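Local coordinates for protein 3-oxo-tetronate kinase (Cupriavidus necator, PDB 5DMH) that catalyses the ATP-dependent phosphorylation of 3-oxo-tetronate to 3-oxo-tetronate 4-phosphate, at residues A[206-218]-A[236-248]. Sequence-based numbering, arbitrary orientation.
Sequences AVARGAHATAERI and DADLFTLGEACAN
Thr241 points its methyl CG2 into the turn that precedes helix 211-218. CG2 of Thr241 lies 3.4 Å from Gly210 C and 3.5 Å from Thr214 OG1. Val207 O also meets Thr241 CG2, at 3.5 Å. Ala245, one helical turn on, presses its CB against Thr214 CG2 at 3.6 Å and also touches the backbone of Ala211 and Ala215. The axes of the short helical segments 211-218 and 236-245 approach to 8.3 Å and cross at -58°, a closeness consistent with Gly210, Ala211 and Ala245 at the interface.

Other apolar contacts lie beside strand 199-202. Leu242 CD2 touches both Val207 CG2 and Thr214 CG2, crossing each side chain at about a right angle. Ile218 CD1 reaches Cys246 SG at 4.0 Å. Thr214, Ile218 and Leu242 also touch Leu202 of strand 199-202.

No direct hydrogen bond joins the segments. One water bridges them instead: it donates to Val207 O and Asp238 OD1 and accepts from Thr241 OG1. Val207 CG1, anti to the backbone N (chi1 -178°), rests against the Asp238 carboxylate, 3.6 Å from Asp238 CG. Asp238 OD2 is held by Val234 N. Within 206-218, Thr214 OG1 donates to Gly210 O from above the carbonyl plane. Thr214 N shares that acceptor, and Gly210 is the N-cap.

At the outer side, the extended Glu244 runs past Ala211 CB. Its OE1 forms a salt bridge with Arg268.

This is plain helix-helix packing, away from the nucleotide site. It joins two neighbouring helices that pack against parallel strands at the margin of the alpha/beta sugar-binding N-terminal domain.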
ATOM      1  N   ALA A 206      -9.060   6.080 -26.013  1.00 19.62           N
ATOM      2  CA  ALA A 206      -9.901   4.885 -26.025  1.00 17.25           C
ATOM      3  C   ALA A 206     -10.728   4.815 -24.740  1.00 19.12           C
ATOM      4  O   ALA A 206     -11.932   4.555 -24.777  1.00 20.44           O
ATOM      5  CB  ALA A 206      -9.043   3.623 -26.191  1.00 18.15           C
ATOM      6  N   VAL A 207     -10.071   5.042 -23.600  1.00 16.81           N
ATOM      7  CA  VAL A 207     -10.753   4.974 -22.317  1.00 14.61           C
ATOM      8  C   VAL A 207     -11.911   5.965 -22.264  1.00 20.65           C
ATOM      9  O   VAL A 207     -12.990   5.659 -21.743  1.00 18.44           O
ATOM     10  CB  VAL A 207      -9.781   5.219 -21.171  1.00 14.69           C
ATOM     11  CG1 VAL A 207     -10.507   5.082 -19.843  1.00 16.38           C
ATOM     12  CG2 VAL A 207      -8.621   4.238 -21.250  1.00 19.04           C
ATOM     13  N   ALA A 208     -11.704   7.137 -22.866  1.00 17.64           N
ATOM     14  CA  ALA A 208     -12.716   8.183 -22.852  1.00 27.02           C
ATOM     15  C   ALA A 208     -14.004   7.747 -23.557  1.00 24.70           C
ATOM     16  O   ALA A 208     -15.064   8.293 -23.276  1.00 28.87           O
ATOM     17  CB  ALA A 208     -12.171   9.444 -23.491  1.00 20.03           C
ATOM     18  N   ARG A 209     -13.905   6.778 -24.460  1.00 21.50           N
ATOM     19  CA  ARG A 209     -15.042   6.313 -25.245  1.00 24.25           C
ATOM     20  C   ARG A 209     -15.946   5.294 -24.525  1.00 24.16           C
ATOM     21  O   ARG A 209     -16.964   4.914 -25.055  1.00 25.83           O
ATOM     22  CB  ARG A 209     -14.557   5.744 -26.566  1.00 22.78           C
ATOM     23  CG  ARG A 209     -14.052   6.807 -27.583  1.00 31.21           C
ATOM     24  CD  ARG A 209     -13.925   6.230 -28.989  1.00 36.48           C
ATOM     25  NE  ARG A 209     -13.072   5.048 -29.098  1.00 54.36           N
ATOM     26  CZ  ARG A 209     -11.766   5.071 -29.366  1.00 59.81           C
ATOM     27  NH1 ARG A 209     -11.130   6.226 -29.550  1.00 58.82           N
ATOM     28  NH2 ARG A 209     -11.084   3.931 -29.438  1.00 42.14           N
ATOM     29  N   GLY A 210     -15.584   4.875 -23.314  1.00 24.82           N
ATOM     30  CA  GLY A 210     -16.424   3.984 -22.535  1.00 21.76           C
ATOM     31  C   GLY A 210     -15.945   2.538 -22.530  1.00 28.99           C
ATOM     32  O   GLY A 210     -14.969   2.183 -23.202  1.00 18.48           O
ATOM     33  N   ALA A 211     -16.652   1.694 -21.788  1.00 24.58           N
ATOM     34  CA  ALA A 211     -16.192   0.330 -21.513  1.00 20.35           C
ATOM     35  C   ALA A 211     -16.069  -0.535 -22.773  1.00 24.30           C
ATOM     36  O   ALA A 211     -15.102  -1.251 -22.932  1.00 20.29           O
ATOM     37  CB  ALA A 211     -17.139  -0.337 -20.511  1.00 24.55           C
ATOM     38  N   HIS A 212     -17.065  -0.473 -23.653  1.00 22.77           N
ATOM     39  CA  HIS A 212     -17.065  -1.321 -24.833  1.00 24.95           C
ATOM     40  C   HIS A 212     -15.859  -0.968 -25.701  1.00 22.10           C
ATOM     41  O   HIS A 212     -15.131  -1.863 -26.158  1.00 23.29           O
ATOM     42  CB  HIS A 212     -18.374  -1.170 -25.605  1.00 28.39           C
ATOM     43  CG  HIS A 212     -18.463  -2.042 -26.817  1.00 45.71           C
ATOM     44  ND1 HIS A 212     -18.652  -3.404 -26.741  1.00 52.77           N
ATOM     45  CD2 HIS A 212     -18.384  -1.740 -28.135  1.00 53.99           C
ATOM     46  CE1 HIS A 212     -18.681  -3.909 -27.964  1.00 50.93           C
ATOM     47  NE2 HIS A 212     -18.525  -2.922 -28.825  1.00 51.48           N
ATOM     48  N   ALA A 213     -15.628   0.334 -25.915  1.00 24.69           N
ATOM     49  CA  ALA A 213     -14.496   0.773 -26.733  1.00 22.62           C
ATOM     50  C   ALA A 213     -13.170   0.397 -26.087  1.00 22.28           C
ATOM     51  O   ALA A 213     -12.197   0.054 -26.764  1.00 20.52           O
ATOM     52  CB  ALA A 213     -14.543   2.266 -26.959  1.00 23.21           C
ATOM     53  N   THR A 214     -13.126   0.461 -24.766  1.00 20.61           N
ATOM     54  CA  THR A 214     -11.901   0.140 -24.060  1.00 16.07           C
ATOM     55  C   THR A 214     -11.576  -1.342 -24.193  1.00 20.21           C
ATOM     56  O   THR A 214     -10.424  -1.717 -24.389  1.00 16.32           O
ATOM     57  CB  THR A 214     -12.004   0.554 -22.598  1.00 15.58           C
ATOM     58  OG1 THR A 214     -12.221   1.969 -22.536  1.00 20.40           O
ATOM     59  CG2 THR A 214     -10.722   0.228 -21.824  1.00 16.00           C
ATOM     60  N   ALA A 215     -12.601  -2.180 -24.090  1.00 22.74           N
ATOM     61  CA  ALA A 215     -12.437  -3.626 -24.186  1.00 18.84           C
ATOM     62  C   ALA A 215     -11.979  -3.991 -25.607  1.00 18.41           C
ATOM     63  O   ALA A 215     -11.157  -4.892 -25.799  1.00 18.55           O
ATOM     64  CB  ALA A 215     -13.763  -4.332 -23.836  1.00 22.07           C
ATOM     65  N   GLU A 216     -12.499  -3.264 -26.594  1.00 18.57           N
ATOM     66  CA  GLU A 216     -12.093  -3.470 -27.974  1.00 22.01           C
ATOM     67  C   GLU A 216     -10.613  -3.117 -28.158  1.00 20.71           C
ATOM     68  O   GLU A 216      -9.894  -3.830 -28.853  1.00 21.21           O
ATOM     69  CB  GLU A 216     -12.945  -2.650 -28.946  1.00 21.89           C
ATOM     70  CG  GLU A 216     -14.366  -3.183 -29.120  1.00 28.68           C
ATOM     71  CD  GLU A 216     -15.212  -2.282 -30.003  1.00 42.36           C
ATOM     72  OE1 GLU A 216     -15.135  -1.031 -29.866  1.00 51.02           O
ATOM     73  OE2 GLU A 216     -15.955  -2.832 -30.831  1.00 40.55           O
ATOM     74  N   ARG A 217     -10.172  -2.029 -27.522  1.00 20.35           N
ATOM     75  CA  ARG A 217      -8.785  -1.588 -27.646  1.00 18.31           C
ATOM     76  C   ARG A 217      -7.850  -2.582 -26.964  1.00 17.66           C
ATOM     77  O   ARG A 217      -6.748  -2.870 -27.457  1.00 18.94           O
ATOM     78  CB  ARG A 217      -8.602  -0.178 -27.074  1.00 16.75           C
ATOM     79  CG  ARG A 217      -7.199   0.333 -27.215  1.00 18.73           C
ATOM     80  CD  ARG A 217      -6.769   0.398 -28.665  1.00 21.49           C
ATOM     81  NE  ARG A 217      -5.390   0.843 -28.782  1.00 23.00           N
ATOM     82  CZ  ARG A 217      -4.597   0.539 -29.807  1.00 19.12           C
ATOM     83  NH1 ARG A 217      -5.061  -0.181 -30.819  1.00 24.27           N
ATOM     84  NH2 ARG A 217      -3.342   0.971 -29.824  1.00 24.54           N
ATOM     85  N   ILE A 218      -8.306  -3.156 -25.853  1.00 16.62           N
ATOM     86  CA  ILE A 218      -7.554  -4.214 -25.186  1.00 20.68           C
ATOM     87  C   ILE A 218      -7.395  -5.423 -26.092  1.00 17.80           C
ATOM     88  O   ILE A 218      -6.308  -6.025 -26.166  1.00 18.43           O
ATOM     89  CB  ILE A 218      -8.211  -4.608 -23.820  1.00 15.68           C
ATOM     90  CG1 ILE A 218      -7.908  -3.524 -22.796  1.00 14.98           C
ATOM     91  CG2 ILE A 218      -7.747  -5.984 -23.336  1.00 20.36           C
ATOM     92  CD1 ILE A 218      -8.734  -3.620 -21.567  1.00 19.83           C
ATOM     93  N   ASP A 236     -12.009   9.551 -12.035  1.00 18.36           N
ATOM     94  CA  ASP A 236     -12.627   8.360 -11.465  1.00 14.82           C
ATOM     95  C   ASP A 236     -13.514   7.686 -12.518  1.00 19.10           C
ATOM     96  O   ASP A 236     -13.613   6.458 -12.562  1.00 19.40           O
ATOM     97  CB  ASP A 236     -13.442   8.667 -10.213  1.00 16.25           C
ATOM     98  CG  ASP A 236     -12.581   8.891  -8.974  1.00 23.44           C
ATOM     99  OD1 ASP A 236     -11.367   8.613  -8.985  1.00 21.21           O
ATOM    100  OD2 ASP A 236     -13.146   9.368  -7.978  1.00 23.92           O
ATOM    101  N   ALA A 237     -14.150   8.480 -13.374  1.00 18.84           N
ATOM    102  CA  ALA A 237     -14.951   7.896 -14.440  1.00 16.84           C
ATOM    103  C   ALA A 237     -14.111   6.945 -15.310  1.00 18.56           C
ATOM    104  O   ALA A 237     -14.578   5.873 -15.684  1.00 19.31           O
ATOM    105  CB  ALA A 237     -15.613   8.969 -15.291  1.00 18.04           C
ATOM    106  N   ASP A 238     -12.872   7.335 -15.629  1.00 19.74           N
ATOM    107  CA  ASP A 238     -12.005   6.472 -16.410  1.00 16.38           C
ATOM    108  C   ASP A 238     -11.707   5.195 -15.637  1.00 17.70           C
ATOM    109  O   ASP A 238     -11.666   4.129 -16.220  1.00 17.21           O
ATOM    110  CB  ASP A 238     -10.686   7.170 -16.796  1.00 13.52           C
ATOM    111  CG  ASP A 238     -10.836   8.136 -17.934  1.00 18.30           C
ATOM    112  OD1 ASP A 238     -11.932   8.219 -18.573  1.00 21.39           O
ATOM    113  OD2 ASP A 238      -9.832   8.820 -18.222  1.00 18.04           O
ATOM    114  N   LEU A 239     -11.542   5.290 -14.315  1.00 17.74           N
ATOM    115  CA  LEU A 239     -11.250   4.106 -13.513  1.00 16.78           C
ATOM    116  C   LEU A 239     -12.418   3.107 -13.539  1.00 18.90           C
ATOM    117  O   LEU A 239     -12.213   1.880 -13.630  1.00 17.84           O
ATOM    118  CB  LEU A 239     -10.873   4.514 -12.087  1.00 15.24           C
ATOM    119  CG  LEU A 239      -9.476   5.142 -11.926  1.00 14.18           C
ATOM    120  CD1 LEU A 239      -9.311   5.663 -10.525  1.00 18.48           C
ATOM    121  CD2 LEU A 239      -8.371   4.155 -12.271  1.00 18.45           C
ATOM    122  N   PHE A 240     -13.652   3.613 -13.485  1.00 19.71           N
ATOM    123  CA  PHE A 240     -14.802   2.738 -13.546  1.00 21.72           C
ATOM    124  C   PHE A 240     -14.904   2.112 -14.940  1.00 17.23           C
ATOM    125  O   PHE A 240     -15.253   0.933 -15.067  1.00 18.32           O
ATOM    126  CB  PHE A 240     -16.103   3.456 -13.190  1.00 24.56           C
ATOM    127  CG  PHE A 240     -16.292   3.655 -11.703  1.00 23.04           C
ATOM    128  CD1 PHE A 240     -16.814   2.639 -10.920  1.00 27.09           C
ATOM    129  CD2 PHE A 240     -15.963   4.856 -11.107  1.00 25.83           C
ATOM    130  CE1 PHE A 240     -17.004   2.817  -9.554  1.00 28.11           C
ATOM    131  CE2 PHE A 240     -16.151   5.039  -9.743  1.00 30.45           C
ATOM    132  CZ  PHE A 240     -16.671   4.017  -8.976  1.00 31.31           C
ATOM    133  N   THR A 241     -14.598   2.897 -15.963  1.00 18.73           N
ATOM    134  CA  THR A 241     -14.581   2.375 -17.340  1.00 18.00           C
ATOM    135  C   THR A 241     -13.574   1.217 -17.495  1.00 20.64           C
ATOM    136  O   THR A 241     -13.877   0.187 -18.099  1.00 19.25           O
ATOM    137  CB  THR A 241     -14.242   3.496 -18.337  1.00 18.85           C
ATOM    138  OG1 THR A 241     -15.300   4.454 -18.325  1.00 18.33           O
ATOM    139  CG2 THR A 241     -14.038   2.941 -19.760  1.00 20.04           C
ATOM    140  N   LEU A 242     -12.378   1.403 -16.956  1.00 19.52           N
ATOM    141  CA  LEU A 242     -11.340   0.386 -17.032  1.00 17.43           C
ATOM    142  C   LEU A 242     -11.766  -0.890 -16.282  1.00 18.60           C
ATOM    143  O   LEU A 242     -11.628  -1.999 -16.797  1.00 19.92           O
ATOM    144  CB  LEU A 242     -10.018   0.952 -16.485  1.00 17.15           C
ATOM    145  CG  LEU A 242      -9.267   1.950 -17.389  1.00 19.55           C
ATOM    146  CD1 LEU A 242      -8.240   2.739 -16.582  1.00 17.66           C
ATOM    147  CD2 LEU A 242      -8.600   1.222 -18.539  1.00 18.65           C
ATOM    148  N   GLY A 243     -12.291  -0.727 -15.071  1.00 19.48           N
ATOM    149  CA  GLY A 243     -12.788  -1.851 -14.292  1.00 19.41           C
ATOM    150  C   GLY A 243     -13.815  -2.692 -15.048  1.00 18.14           C
ATOM    151  O   GLY A 243     -13.718  -3.919 -15.133  1.00 19.98           O
ATOM    152  N   GLU A 244     -14.807  -2.022 -15.623  1.00 20.37           N
ATOM    153  CA  GLU A 244     -15.805  -2.707 -16.426  1.00 23.54           C
ATOM    154  C   GLU A 244     -15.174  -3.364 -17.661  1.00 19.39           C
ATOM    155  O   GLU A 244     -15.489  -4.499 -17.961  1.00 20.55           O
ATOM    156  CB  GLU A 244     -16.930  -1.750 -16.827  1.00 25.42           C
ATOM    157  CG  GLU A 244     -18.052  -2.452 -17.568  1.00 26.87           C
ATOM    158  CD  GLU A 244     -19.184  -1.535 -17.998  1.00 32.84           C
ATOM    159  OE1 GLU A 244     -19.268  -0.374 -17.548  1.00 30.44           O
ATOM    160  OE2 GLU A 244     -19.994  -1.995 -18.814  1.00 33.51           O
ATOM    161  N   ALA A 245     -14.289  -2.665 -18.371  1.00 19.67           N
ATOM    162  CA  ALA A 245     -13.651  -3.236 -19.563  1.00 22.24           C
ATOM    163  C   ALA A 245     -12.819  -4.477 -19.247  1.00 26.18           C
ATOM    164  O   ALA A 245     -12.678  -5.382 -20.089  1.00 18.40           O
ATOM    165  CB  ALA A 245     -12.804  -2.219 -20.244  1.00 19.56           C
ATOM    166  N   CYS A 246     -12.290  -4.523 -18.028  1.00 18.04           N
ATOM    167  CA  CYS A 246     -11.452  -5.630 -17.581  1.00 20.70           C
ATOM    168  C   CYS A 246     -12.198  -6.711 -16.788  1.00 19.77           C
ATOM    169  O   CYS A 246     -11.564  -7.523 -16.138  1.00 18.41           O
ATOM    170  CB  CYS A 246     -10.285  -5.097 -16.738  1.00 20.98           C
ATOM    171  SG  CYS A 246      -9.116  -4.055 -17.649  1.00 21.15           S
ATOM    172  N   ALA A 247     -13.523  -6.745 -16.879  1.00 20.39           N
ATOM    173  CA  ALA A 247     -14.313  -7.729 -16.150  1.00 25.27           C
ATOM    174  C   ALA A 247     -13.853  -9.148 -16.471  1.00 26.06           C
ATOM    175  O   ALA A 247     -13.975 -10.040 -15.636  1.00 26.95           O
ATOM    176  CB  ALA A 247     -15.786  -7.574 -16.499  1.00 26.91           C
ATOM    177  N   ASN A 248     -13.340  -9.338 -17.687  1.00 21.38           N
ATOM    178  CA  ASN A 248     -12.963 -10.661 -18.197  1.00 30.88           C
ATOM    179  C   ASN A 248     -11.482 -11.025 -18.034  1.00 27.23           C
ATOM    180  O   ASN A 248     -11.056 -12.078 -18.503  1.00 28.15           O
ATOM    181  CB  ASN A 248     -13.293 -10.741 -19.702  1.00 29.83           C
ATOM    182  CG  ASN A 248     -12.339  -9.897 -20.576  1.00 39.32           C
ATOM    183  OD1 ASN A 248     -11.825  -8.855 -20.149  1.00 39.65           O
ATOM    184  ND2 ASN A 248     -12.110 -10.351 -21.807  1.00 44.41           N
TER
HETATM  185  O   HOH W   1     -14.123   6.716 -19.281  1.00 23.70           O